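Local atomic coordinates of AxyAgu115A (Amphibacillus xylanus NBRC 15112, PDB entry 6NPS), a protein that acts as a family GH115 alpha-glucuronidase, a glycoside hydrolase that probably removes glucuronic acid side groups from the hemicellulose arabinoglucuronoxylan. Residues 74-79 against 112-117; 83-88 against 96-101; 525-530 against 590-595; 585-590 against 606-611. The protein carries 3 engineered substitutions. All coordinates share one frame; numbering follows the deposited sequence.

Contact 1 (74-79 against 112-117); sequences PLLDEL and ALVIAG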
loop_
_atom_site.group_PDB
_atom_site.type_symbol
_atom_site.label_atom_id
_atom_site.label_comp_id
_atom_site.label_asym_id
_atom_site.label_seq_id
_atom_site.Cartn_x
_atom_site.Cartn_y
_atom_site.Cartn_z
ATOM N N PRO A 74 64.195 41.109 -3.595
ATOM C CA PRO A 74 65.579 41.390 -3.997
ATOM C C PRO A 74 66.478 40.165 -3.874
ATOM O O PRO A 74 67.371 39.975 -4.717
ATOM C CB PRO A 74 66.001 42.528 -3.060
ATOM C CG PRO A 74 64.910 42.636 -2.027
ATOM C CD PRO A 74 63.674 42.095 -2.634
ATOM N N LEU A 75 66.240 39.309 -2.857
ATOM C CA LEU A 75 67.060 38.109 -2.672
ATOM C C LEU A 75 66.956 37.184 -3.879
ATOM O O LEU A 75 67.966 36.658 -4.364
ATOM C CB LEU A 75 66.638 37.348 -1.401
ATOM C CG LEU A 75 67.554 36.167 -0.981
ATOM C CD1 LEU A 75 69.042 36.408 -1.206
ATOM C CD2 LEU A 75 67.305 35.696 0.453
ATOM N N LEU A 76 65.726 36.937 -4.346
ATOM C CA LEU A 76 65.545 36.111 -5.533
ATOM C C LEU A 76 66.316 36.656 -6.715
ATOM O O LEU A 76 66.918 35.890 -7.474
ATOM C CB LEU A 76 64.076 36.011 -5.890
ATOM C CG LEU A 76 63.382 34.996 -4.996
ATOM C CD1 LEU A 76 61.977 34.834 -5.500
ATOM C CD2 LEU A 76 64.145 33.670 -4.986
ATOM N N ASP A 77 66.317 37.982 -6.885
ATOM C CA ASP A 77 67.091 38.583 -7.960
ATOM C C ASP A 77 68.583 38.363 -7.754
ATOM O O ASP A 77 69.313 38.103 -8.719
ATOM C CB ASP A 77 66.766 40.069 -8.063
ATOM C CG ASP A 77 65.396 40.315 -8.671
ATOM O OD1 ASP A 77 65.079 39.653 -9.687
ATOM O OD2 ASP A 77 64.639 41.168 -8.151
ATOM N N GLU A 78 69.065 38.479 -6.514
ATOM C CA GLU A 78 70.489 38.240 -6.259
ATOM C C GLU A 78 70.874 36.805 -6.599
ATOM O O GLU A 78 71.907 36.562 -7.233
ATOM C CB GLU A 78 70.838 38.519 -4.800
ATOM C CG GLU A 78 70.871 39.959 -4.383
ATOM C CD GLU A 78 70.975 40.103 -2.872
ATOM O OE1 GLU A 78 70.217 40.916 -2.296
ATOM O OE2 GLU A 78 71.799 39.388 -2.262
ATOM N N LEU A 79 70.073 35.837 -6.131
ATOM C CA LEU A 79 70.337 34.436 -6.443
ATOM C C LEU A 79 70.382 34.211 -7.947
ATOM O O LEU A 79 71.298 33.552 -8.457
ATOM C CB LEU A 79 69.281 33.555 -5.793
ATOM C CG LEU A 79 69.208 33.577 -4.260
ATOM C CD1 LEU A 79 68.294 32.462 -3.783
ATOM C CD2 LEU A 79 70.583 33.456 -3.568
ATOM N N ALA A 112 70.187 26.113 1.329
ATOM C CA ALA A 112 68.875 26.714 1.430
ATOM C C ALA A 112 67.926 26.006 0.480
ATOM O O ALA A 112 68.306 25.561 -0.614
ATOM C CB ALA A 112 68.899 28.222 1.115
ATOM N N LEU A 113 66.682 25.922 0.906
ATOM C CA LEU A 113 65.596 25.576 0.017
ATOM C C LEU A 113 65.029 26.885 -0.535
ATOM O O LEU A 113 64.574 27.738 0.238
ATOM C CB LEU A 113 64.550 24.772 0.780
ATOM C CG LEU A 113 63.221 24.538 0.068
ATOM C CD1 LEU A 113 63.487 23.847 -1.262
ATOM C CD2 LEU A 113 62.300 23.695 0.954
ATOM N N VAL A 114 65.072 27.072 -1.853
ATOM C CA VAL A 114 64.534 28.292 -2.458
ATOM C C VAL A 114 63.141 27.996 -3.004
ATOM O O VAL A 114 62.934 26.995 -3.704
ATOM C CB VAL A 114 65.462 28.844 -3.555
ATOM C CG1 VAL A 114 64.832 30.073 -4.207
ATOM C CG2 VAL A 114 66.798 29.227 -2.944
ATOM N N ILE A 115 62.173 28.837 -2.651
ATOM C CA ILE A 115 60.793 28.683 -3.115
ATOM C C ILE A 115 60.435 30.001 -3.802
ATOM O O ILE A 115 60.215 31.012 -3.134
ATOM C CB ILE A 115 59.835 28.340 -1.973
ATOM C CG1 ILE A 115 60.381 27.139 -1.191
ATOM C CG2 ILE A 115 58.382 28.096 -2.501
ATOM C CD1 ILE A 115 59.454 26.598 -0.104
ATOM N N ALA A 116 60.450 30.007 -5.135
ATOM C CA ALA A 116 60.203 31.206 -5.937
ATOM C C ALA A 116 58.898 31.043 -6.725
ATOM O O ALA A 116 58.813 30.186 -7.606
ATOM C CB ALA A 116 61.373 31.470 -6.882
ATOM N N GLY A 117 57.909 31.896 -6.448
ATOM C CA GLY A 117 56.684 31.923 -7.228
ATOM C C GLY A 117 56.724 32.889 -8.407
ATOM O O GLY A 117 57.324 33.968 -8.338
#
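L76 and L79 point from the helix onto V114 and A116 of the strand. All the cross-contacts are apolar, between methyl groups. The two branches of L76 divide the work. L76 CD1 sits 3.7 Å from A116 CB, and L76 CD2 lies 3.7 Å from V114 CG1. L76 CD2 also comes within 4.0 Å of A116 CB, so the alanine methyl faces the fork of the leucine. L76 and V114 run alongside each other in opposite senses. L79 meets V114 differently, tip to tip, with L79 CD1 3.7 Å from V114 CG2. V114 carries CG1 opposite its own backbone N (chi1 177°), which gives one methyl to each leucine. This is a helix laid on one face of a small mixed sheet made of strands 64-69, 109-117, 97-106 and 160-162. The short axes cross at 111° and come within 10.2 Å. L113 and I115 turn to the other face, where L130 of helix 120-133 packs on them. With an alanine at L76 both branches are gone, which would probably open a gap over A116 and leave V114 CG1 without its neighbour. Polar ties lie around this core rather than in it. The backbone N of L76 bonds to S73 OG, and that of L75 to E25 OE1. E78 forms a salt bridge with R57. Within the helix, L79 N bonds to L75 O at 2.9 Å.

Contact 2 (83-88 against 96-101); sequences ALIDLT and VFLFQV. Engineered in segment 83-88: A83 (natural residue Glu).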
loop_
_atom_site.group_PDB
_atom_site.type_symbol
_atom_site.label_atom_id
_atom_site.label_comp_id
_atom_site.label_asym_id
_atom_site.label_seq_id
_atom_site.Cartn_x
_atom_site.Cartn_y
_atom_site.Cartn_z
ATOM N N ALA A 83 73.441 33.188 -10.566
ATOM C CA ALA A 83 73.215 31.969 -11.329
ATOM C C ALA A 83 73.083 30.742 -10.426
ATOM O O ALA A 83 73.437 29.626 -10.815
ATOM C CB ALA A 83 74.316 31.764 -12.386
ATOM N N LEU A 84 72.574 30.927 -9.208
ATOM C CA LEU A 84 72.239 29.773 -8.383
ATOM C C LEU A 84 70.846 29.245 -8.677
ATOM O O LEU A 84 70.586 28.057 -8.470
ATOM C CB LEU A 84 72.382 30.103 -6.894
ATOM C CG LEU A 84 73.635 30.887 -6.492
ATOM C CD1 LEU A 84 73.815 30.760 -5.002
ATOM C CD2 LEU A 84 74.894 30.383 -7.205
ATOM N N ILE A 85 69.954 30.105 -9.164
ATOM C CA ILE A 85 68.648 29.732 -9.683
ATOM C C ILE A 85 68.519 30.368 -11.067
ATOM O O ILE A 85 69.292 31.253 -11.449
ATOM C CB ILE A 85 67.490 30.185 -8.770
ATOM C CG1 ILE A 85 67.517 31.708 -8.578
ATOM C CG2 ILE A 85 67.530 29.459 -7.400
ATOM C CD1 ILE A 85 66.327 32.245 -7.738
ATOM N N ASP A 86 67.532 29.897 -11.827
ATOM C CA ASP A 86 67.285 30.366 -13.193
ATOM C C ASP A 86 65.821 30.803 -13.268
ATOM O O ASP A 86 64.934 30.025 -13.616
ATOM C CB ASP A 86 67.622 29.285 -14.220
ATOM C CG ASP A 86 67.325 29.718 -15.644
ATOM O OD1 ASP A 86 66.954 30.894 -15.848
ATOM O OD2 ASP A 86 67.466 28.888 -16.566
ATOM N N LEU A 87 65.579 32.072 -12.958
ATOM C CA LEU A 87 64.217 32.586 -12.919
ATOM C C LEU A 87 63.566 32.663 -14.294
ATOM O O LEU A 87 62.339 32.818 -14.363
ATOM C CB LEU A 87 64.207 33.968 -12.268
ATOM C CG LEU A 87 64.462 33.988 -10.762
ATOM C CD1 LEU A 87 64.329 35.434 -10.209
ATOM C CD2 LEU A 87 63.543 32.982 -10.027
ATOM N N THR A 88 64.321 32.561 -15.390
ATOM C CA THR A 88 63.633 32.536 -16.679
ATOM C C THR A 88 62.774 31.287 -16.835
ATOM O O THR A 88 61.880 31.267 -17.682
ATOM C CB THR A 88 64.617 32.610 -17.836
ATOM O OG1 THR A 88 65.367 31.391 -17.878
ATOM C CG2 THR A 88 65.563 33.807 -17.658
ATOM N N VAL A 96 52.964 29.305 -11.170
ATOM C CA VAL A 96 54.029 28.307 -11.208
ATOM C C VAL A 96 55.047 28.605 -10.099
ATOM O O VAL A 96 55.235 29.763 -9.710
ATOM C CB VAL A 96 54.695 28.348 -12.618
ATOM C CG1 VAL A 96 56.129 27.890 -12.572
ATOM C CG2 VAL A 96 53.883 27.515 -13.616
ATOM N N PHE A 97 55.780 27.585 -9.633
ATOM C CA PHE A 97 56.867 27.889 -8.708
ATOM C C PHE A 97 58.085 27.033 -9.013
ATOM O O PHE A 97 58.005 26.003 -9.690
ATOM C CB PHE A 97 56.436 27.708 -7.236
ATOM C CG PHE A 97 55.997 26.323 -6.916
ATOM C CD1 PHE A 97 56.920 25.369 -6.511
ATOM C CD2 PHE A 97 54.667 25.963 -7.036
ATOM C CE1 PHE A 97 56.507 24.066 -6.214
ATOM C CE2 PHE A 97 54.249 24.677 -6.740
ATOM C CZ PHE A 97 55.179 23.726 -6.331
ATOM N N LEU A 98 59.219 27.512 -8.525
ATOM C CA LEU A 98 60.485 26.795 -8.502
ATOM C C LEU A 98 60.763 26.405 -7.061
ATOM O O LEU A 98 60.587 27.219 -6.147
ATOM C CB LEU A 98 61.606 27.689 -9.042
ATOM C CG LEU A 98 63.057 27.269 -8.805
ATOM C CD1 LEU A 98 63.445 26.092 -9.730
ATOM C CD2 LEU A 98 63.973 28.464 -9.026
ATOM N N PHE A 99 61.186 25.153 -6.856
ATOM C CA PHE A 99 61.394 24.581 -5.529
ATOM C C PHE A 99 62.769 23.924 -5.647
ATOM O O PHE A 99 62.906 22.867 -6.276
ATOM C CB PHE A 99 60.259 23.592 -5.222
ATOM C CG PHE A 99 60.254 23.026 -3.831
ATOM C CD1 PHE A 99 59.440 23.587 -2.847
ATOM C CD2 PHE A 99 60.991 21.873 -3.541
ATOM C CE1 PHE A 99 59.383 23.030 -1.566
ATOM C CE2 PHE A 99 60.960 21.293 -2.263
ATOM C CZ PHE A 99 60.149 21.880 -1.269
ATOM N N GLN A 100 63.806 24.567 -5.115
ATOM C CA GLN A 100 65.155 24.155 -5.464
ATOM C C GLN A 100 66.082 24.320 -4.271
ATOM O O GLN A 100 66.055 25.361 -3.605
ATOM C CB GLN A 100 65.677 24.977 -6.651
ATOM C CG GLN A 100 67.030 24.535 -7.113
ATOM C CD GLN A 100 67.516 25.313 -8.323
ATOM O OE1 GLN A 100 66.866 26.258 -8.763
ATOM N NE2 GLN A 100 68.674 24.923 -8.855
ATOM N N VAL A 101 66.953 23.311 -4.044
ATOM C CA VAL A 101 67.988 23.400 -3.016
ATOM C C VAL A 101 69.225 23.994 -3.651
ATOM O O VAL A 101 69.591 23.626 -4.779
ATOM C CB VAL A 101 68.284 22.022 -2.389
ATOM C CG1 VAL A 101 69.479 22.079 -1.468
ATOM C CG2 VAL A 101 67.059 21.496 -1.656
HETATM O O HOH W 1 66.707 27.248 -11.395
#
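I85 lies against L98 and Q100 of the strand. I85 CB starts the contact, 3.9 Å from L98 CD2. The CG2 branch goes on to the amide of Q100, with I85 CG2 3.5 Å from Q100 OE1. The CG1 branch ends in CD1, which reaches L76 on the neighbouring helix. I85 has CG1 set between its backbone N and carbonyl carbon (chi1 58°), and this sends the two branches to different partners. The segment 83-88 brings the chain back from helix 74-81 along the same sheet face that the helix packs on. F97 and F99 point to the other face and meet H129. The return begins at A83, an engineered residue (Glu in the natural protein), where a Schellman motif ends the helix. It then bends through an Asx turn. D86 OD1 takes bonds from T88 OG1 at 2.6 Å and from T88 N at 3.1 Å, both from the same face of the carboxylate. No direct hydrogen bond crosses the contact. A water does the bridging instead: it accepts from D86 N and donates to Q100 OE1, 2.8 Å from each of these two atoms. Q100 NE2 lies 3.7 Å from L84 O, too far for a bond.

Contact 3 (525-530 against 590-595); sequences MNVDVY and KNKYAA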
loop_
_atom_site.group_PDB
_atom_site.type_symbol
_atom_site.label_atom_id
_atom_site.label_comp_id
_atom_site.label_asym_id
_atom_site.label_seq_id
_atom_site.Cartn_x
_atom_site.Cartn_y
_atom_site.Cartn_z
ATOM N N MET A 525 16.361 7.865 -0.502
ATOM C CA MET A 525 16.268 6.440 -0.180
ATOM C C MET A 525 14.993 6.199 0.624
ATOM O O MET A 525 14.530 7.064 1.378
ATOM C CB MET A 525 17.526 6.011 0.575
ATOM C CG MET A 525 17.725 4.476 0.801
ATOM S SD MET A 525 17.333 3.353 -0.567
ATOM C CE MET A 525 17.500 1.799 0.299
ATOM N N ASN A 526 14.333 5.072 0.366
ATOM C CA ASN A 526 13.053 4.842 0.998
ATOM C C ASN A 526 12.710 3.368 0.873
ATOM O O ASN A 526 13.495 2.566 0.375
ATOM C CB ASN A 526 11.943 5.690 0.370
ATOM C CG ASN A 526 10.874 6.081 1.387
ATOM O OD1 ASN A 526 10.176 5.217 1.949
ATOM N ND2 ASN A 526 10.778 7.386 1.680
ATOM N N VAL A 527 11.517 3.023 1.331
ATOM C CA VAL A 527 11.125 1.628 1.300
ATOM C C VAL A 527 10.734 1.230 -0.120
ATOM O O VAL A 527 10.179 2.032 -0.881
ATOM C CB VAL A 527 9.982 1.415 2.310
ATOM C CG1 VAL A 527 8.725 2.078 1.808
ATOM C CG2 VAL A 527 9.779 -0.053 2.531
ATOM N N ASP A 528 11.102 0.009 -0.524
ATOM C CA ASP A 528 10.727 -0.528 -1.825
ATOM C C ASP A 528 11.399 0.190 -2.994
ATOM O O ASP A 528 10.960 0.056 -4.136
ATOM C CB ASP A 528 9.201 -0.516 -2.016
ATOM C CG ASP A 528 8.477 -1.455 -1.031
ATOM O OD1 ASP A 528 9.064 -2.487 -0.639
ATOM O OD2 ASP A 528 7.321 -1.151 -0.650
ATOM N N VAL A 529 12.459 0.950 -2.767
ATOM C CA VAL A 529 13.311 1.331 -3.896
ATOM C C VAL A 529 13.990 0.087 -4.443
ATOM O O VAL A 529 13.835 -0.273 -5.612
ATOM C CB VAL A 529 14.313 2.413 -3.461
ATOM C CG1 VAL A 529 15.361 2.660 -4.545
ATOM C CG2 VAL A 529 13.499 3.740 -3.090
ATOM N N TYR A 530 14.703 -0.616 -3.581
ATOM C CA TYR A 530 15.183 -1.961 -3.875
ATOM C C TYR A 530 14.065 -2.966 -3.590
ATOM O O TYR A 530 13.271 -2.789 -2.661
ATOM C CB TYR A 530 16.382 -2.313 -3.000
ATOM C CG TYR A 530 17.631 -1.532 -3.312
ATOM C CD1 TYR A 530 17.781 -0.210 -2.867
ATOM C CD2 TYR A 530 18.678 -2.122 -4.053
ATOM C CE1 TYR A 530 18.916 0.523 -3.169
ATOM C CE2 TYR A 530 19.836 -1.412 -4.345
ATOM C CZ TYR A 530 19.945 -0.094 -3.891
ATOM O OH TYR A 530 21.066 0.647 -4.168
ATOM N N LYS A 590 12.089 -5.342 3.992
ATOM C CA LYS A 590 11.868 -6.736 4.404
ATOM C C LYS A 590 10.761 -6.837 5.445
ATOM O O LYS A 590 9.929 -7.753 5.377
ATOM C CB LYS A 590 13.157 -7.339 4.948
ATOM C CG LYS A 590 14.275 -7.476 3.895
ATOM C CD LYS A 590 15.566 -8.005 4.555
ATOM C CE LYS A 590 15.282 -9.305 5.201
ATOM N NZ LYS A 590 16.292 -10.265 4.744
ATOM N N ASN A 591 10.714 -5.871 6.382
ATOM C CA ASN A 591 9.701 -5.859 7.435
ATOM C C ASN A 591 8.307 -5.776 6.842
ATOM O O ASN A 591 7.413 -6.568 7.178
ATOM C CB ASN A 591 9.959 -4.670 8.378
ATOM C CG ASN A 591 8.724 -4.287 9.203
ATOM O OD1 ASN A 591 8.151 -3.196 9.015
ATOM N ND2 ASN A 591 8.293 -5.187 10.105
ATOM N N LYS A 592 8.104 -4.804 5.961
ATOM C CA LYS A 592 6.812 -4.616 5.321
ATOM C C LYS A 592 6.398 -5.846 4.519
ATOM O O LYS A 592 5.231 -6.231 4.527
ATOM C CB LYS A 592 6.890 -3.395 4.414
ATOM C CG LYS A 592 5.630 -3.033 3.652
ATOM C CD LYS A 592 5.883 -1.721 2.866
ATOM C CE LYS A 592 4.719 -1.318 1.968
ATOM N NZ LYS A 592 4.955 -1.708 0.554
ATOM N N TYR A 593 7.329 -6.427 3.761
ATOM C CA TYR A 593 7.003 -7.566 2.902
ATOM C C TYR A 593 6.637 -8.792 3.741
ATOM O O TYR A 593 5.678 -9.516 3.428
ATOM C CB TYR A 593 8.203 -7.863 1.987
ATOM C CG TYR A 593 8.060 -9.087 1.098
ATOM C CD1 TYR A 593 7.544 -8.983 -0.196
ATOM C CD2 TYR A 593 8.426 -10.344 1.556
ATOM C CE1 TYR A 593 7.431 -10.112 -1.029
ATOM C CE2 TYR A 593 8.301 -11.486 0.741
ATOM C CZ TYR A 593 7.797 -11.353 -0.550
ATOM O OH TYR A 593 7.667 -12.470 -1.354
ATOM N N ALA A 594 7.411 -9.060 4.792
ATOM C CA ALA A 594 7.095 -10.189 5.664
ATOM C C ALA A 594 5.775 -9.973 6.386
ATOM O O ALA A 594 5.005 -10.928 6.612
ATOM C CB ALA A 594 8.219 -10.387 6.678
ATOM N N ALA A 595 5.456 -8.729 6.713
ATOM C CA ALA A 595 4.223 -8.483 7.463
ATOM C C ALA A 595 2.972 -8.709 6.613
ATOM O O ALA A 595 1.964 -9.197 7.127
ATOM C CB ALA A 595 4.211 -7.071 8.037
#
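K592 NZ donates to D528 OD2 at 2.7 Å, in a salt bridge. The ammonium group meets OD2 nearly along its C-O axis. The two side chains cross at about a right angle. K592 leaves the helix fully stretched and bends at its last torsion (chi4 -99°), which turns NZ onto the carboxylate. The lysine carbons follow close behind, with K592 CE 3.7 Å from D528 OD2. The same chain gives a looser apolar touch, K592 CD to V527 CG2 at 4.3 Å. The loop side is a type II beta turn from N526 to V529. D528 is its third residue and has the positive phi (68°) of that place. At the start of the turn, N526 OD1 accepts from the backbone N of V527 at 2.6 Å, in the carbonyl plane and on a lone pair. The contact thus ties the loop between helices 500-519 and 537-558 to the end of helix 564-596. K590 turns the other way and pairs with D539. With an alanine in place of K592 the long chain and its charge are gone, which would probably leave D528 without this cation and the turn less tied to the helix. Both charged residues are partly exposed, and one carboxylate oxygen carries the bond. Solvent is therefore likely to weaken the attraction between the charges.

Contact 4 (585-590 against 606-611); sequences WLLNGK and AEQVKA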
loop_
_atom_site.group_PDB
_atom_site.type_symbol
_atom_site.label_atom_id
_atom_site.label_comp_id
_atom_site.label_asym_id
_atom_site.label_seq_id
_atom_site.Cartn_x
_atom_site.Cartn_y
_atom_site.Cartn_z
ATOM N N TRP A 585 16.313 1.456 5.669
ATOM C CA TRP A 585 15.248 1.369 4.675
ATOM C C TRP A 585 15.147 -0.017 4.052
ATOM O O TRP A 585 14.052 -0.455 3.699
ATOM C CB TRP A 585 15.473 2.410 3.589
ATOM C CG TRP A 585 15.116 3.815 4.050
ATOM C CD1 TRP A 585 15.964 4.878 4.164
ATOM C CD2 TRP A 585 13.816 4.285 4.410
ATOM N NE1 TRP A 585 15.267 5.993 4.573
ATOM C CE2 TRP A 585 13.947 5.657 4.738
ATOM C CE3 TRP A 585 12.544 3.671 4.485
ATOM C CZ2 TRP A 585 12.860 6.447 5.137
ATOM C CZ3 TRP A 585 11.464 4.448 4.887
ATOM C CH2 TRP A 585 11.626 5.834 5.201
ATOM N N LEU A 586 16.286 -0.663 3.797
ATOM C CA LEU A 586 16.284 -2.010 3.257
ATOM C C LEU A 586 15.631 -2.989 4.233
ATOM O O LEU A 586 14.828 -3.829 3.817
ATOM C CB LEU A 586 17.712 -2.442 2.933
ATOM C CG LEU A 586 18.357 -1.664 1.784
ATOM C CD1 LEU A 586 19.837 -2.002 1.764
ATOM C CD2 LEU A 586 17.728 -2.021 0.501
ATOM N N LEU A 587 15.958 -2.888 5.529
ATOM C CA LEU A 587 15.258 -3.688 6.547
ATOM C C LEU A 587 13.775 -3.361 6.614
ATOM O O LEU A 587 12.944 -4.244 6.884
ATOM C CB LEU A 587 15.912 -3.474 7.931
ATOM C CG LEU A 587 17.321 -4.030 8.075
ATOM C CD1 LEU A 587 17.910 -3.501 9.345
ATOM C CD2 LEU A 587 17.341 -5.648 8.125
ATOM N N ASN A 588 13.413 -2.077 6.469
ATOM C CA ASN A 588 12.005 -1.708 6.461
ATOM C C ASN A 588 11.277 -2.382 5.296
ATOM O O ASN A 588 10.110 -2.794 5.431
ATOM C CB ASN A 588 11.885 -0.160 6.397
ATOM C CG ASN A 588 10.455 0.355 6.530
ATOM O OD1 ASN A 588 10.145 1.438 6.017
ATOM N ND2 ASN A 588 9.597 -0.367 7.252
ATOM N N GLY A 589 11.932 -2.470 4.139
ATOM C CA GLY A 589 11.352 -3.212 3.026
ATOM C C GLY A 589 11.121 -4.687 3.351
ATOM O O GLY A 589 10.064 -5.231 3.043
ATOM N N LYS A 590 12.089 -5.342 3.992
ATOM C CA LYS A 590 11.868 -6.736 4.404
ATOM C C LYS A 590 10.761 -6.837 5.445
ATOM O O LYS A 590 9.929 -7.753 5.377
ATOM C CB LYS A 590 13.157 -7.339 4.948
ATOM C CG LYS A 590 14.275 -7.476 3.895
ATOM C CD LYS A 590 15.566 -8.005 4.555
ATOM C CE LYS A 590 15.282 -9.305 5.201
ATOM N NZ LYS A 590 16.292 -10.265 4.744
ATOM N N ALA A 606 11.174 -5.192 12.431
ATOM C CA ALA A 606 10.746 -3.850 12.834
ATOM C C ALA A 606 11.653 -3.289 13.925
ATOM O O ALA A 606 11.996 -2.091 13.917
ATOM C CB ALA A 606 9.296 -3.877 13.328
ATOM N N GLU A 607 12.004 -4.125 14.903
ATOM C CA GLU A 607 12.912 -3.688 15.958
ATOM C C GLU A 607 14.276 -3.318 15.385
ATOM O O GLU A 607 14.905 -2.366 15.860
ATOM C CB GLU A 607 13.050 -4.775 17.027
ATOM C CG GLU A 607 11.721 -5.111 17.698
ATOM C CD GLU A 607 11.074 -3.936 18.447
ATOM O OE1 GLU A 607 9.828 -3.865 18.469
ATOM O OE2 GLU A 607 11.795 -3.088 19.021
ATOM N N GLN A 608 14.726 -4.020 14.344
ATOM C CA GLN A 608 15.998 -3.660 13.710
ATOM C C GLN A 608 15.905 -2.307 12.994
ATOM O O GLN A 608 16.862 -1.524 13.020
ATOM C CB GLN A 608 16.436 -4.779 12.761
ATOM C CG GLN A 608 16.905 -5.991 13.559
ATOM C CD GLN A 608 17.187 -7.195 12.690
ATOM O OE1 GLN A 608 16.734 -7.277 11.556
ATOM N NE2 GLN A 608 17.945 -8.151 13.232
ATOM N N VAL A 609 14.759 -2.005 12.371
ATOM C CA VAL A 609 14.578 -0.700 11.738
ATOM C C VAL A 609 14.652 0.399 12.782
ATOM O O VAL A 609 15.366 1.397 12.612
ATOM C CB VAL A 609 13.251 -0.671 10.959
ATOM C CG1 VAL A 609 12.967 0.773 10.425
ATOM C CG2 VAL A 609 13.267 -1.695 9.806
ATOM N N LYS A 610 13.946 0.200 13.892
ATOM C CA LYS A 610 13.933 1.150 14.998
ATOM C C LYS A 610 15.339 1.418 15.522
ATOM O O LYS A 610 15.704 2.569 15.831
ATOM C CB LYS A 610 13.040 0.586 16.114
ATOM C CG LYS A 610 12.208 1.560 16.884
ATOM C CD LYS A 610 11.491 0.899 18.105
ATOM C CE LYS A 610 10.815 -0.408 17.747
ATOM N NZ LYS A 610 9.913 -0.907 18.878
ATOM N N ALA A 611 16.151 0.364 15.641
ATOM C CA ALA A 611 17.515 0.553 16.159
ATOM C C ALA A 611 18.390 1.346 15.191
ATOM O O ALA A 611 19.271 2.096 15.630
ATOM C CB ALA A 611 18.169 -0.798 16.447
#
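Helices 564-596 and 601-629 form a helical hairpin, and this contact lies within its antiparallel packing. The short axes come within 8.7 Å at an angle of 161° between their directions. The closest backbone approach is at N588 and V609, whose CA atoms are 6.0 Å apart. V609 fills this place with one methyl. V609 CG2 presses on the backbone of the other helix, 3.4 Å from N588 N and 3.6 Å from L587 C. V609 CG2 also touches the first side-chain carbon of each residue, with L587 CB at 3.7 Å and N588 CB at 4.0 Å. V609 has CG1 opposite its own backbone N (chi1 173°), and CG2 is the branch that faces across. L587 meets Q608 at about a right angle. L587 CD1 lies 3.9 Å from Q608 CB, and L587 CD2 lies 3.8 Å from Q608 OE1. L587 also rests on L605 and C612 of the same partner helix. No hydrogen bond crosses between the two segments. On other sides of helix 564-596, L586 packs on helix 537-558 and W585 on M525 and N526 of the loop. V609 and A606 also touch L655 of the short strand 655-657. N588 is buried beside the valine methyl, and its polar end turns to that same stretch of chain: N588 ND2 bonds to the backbone oxygen of V654.

In the fold
Contact 1 comes first from the N terminus. It closes a loop from helix 74-81 to strand 109-117. Contact 2 is nested inside that loop and joins the chain just after the helix to strand 97-106. The two meet in the sheet, where 97-106 and 109-117 are neighbours. Contacts 3 and 4 follow much later in the chain, after the parallel strands of the TIM-barrel family region. Their centres lie more than 60 Å from those of the first pair. They cross along the chain and share K590. Contact 3 ties the 525-530 loop to helix 564-596, and contact 4 ties that helix to helix 601-629.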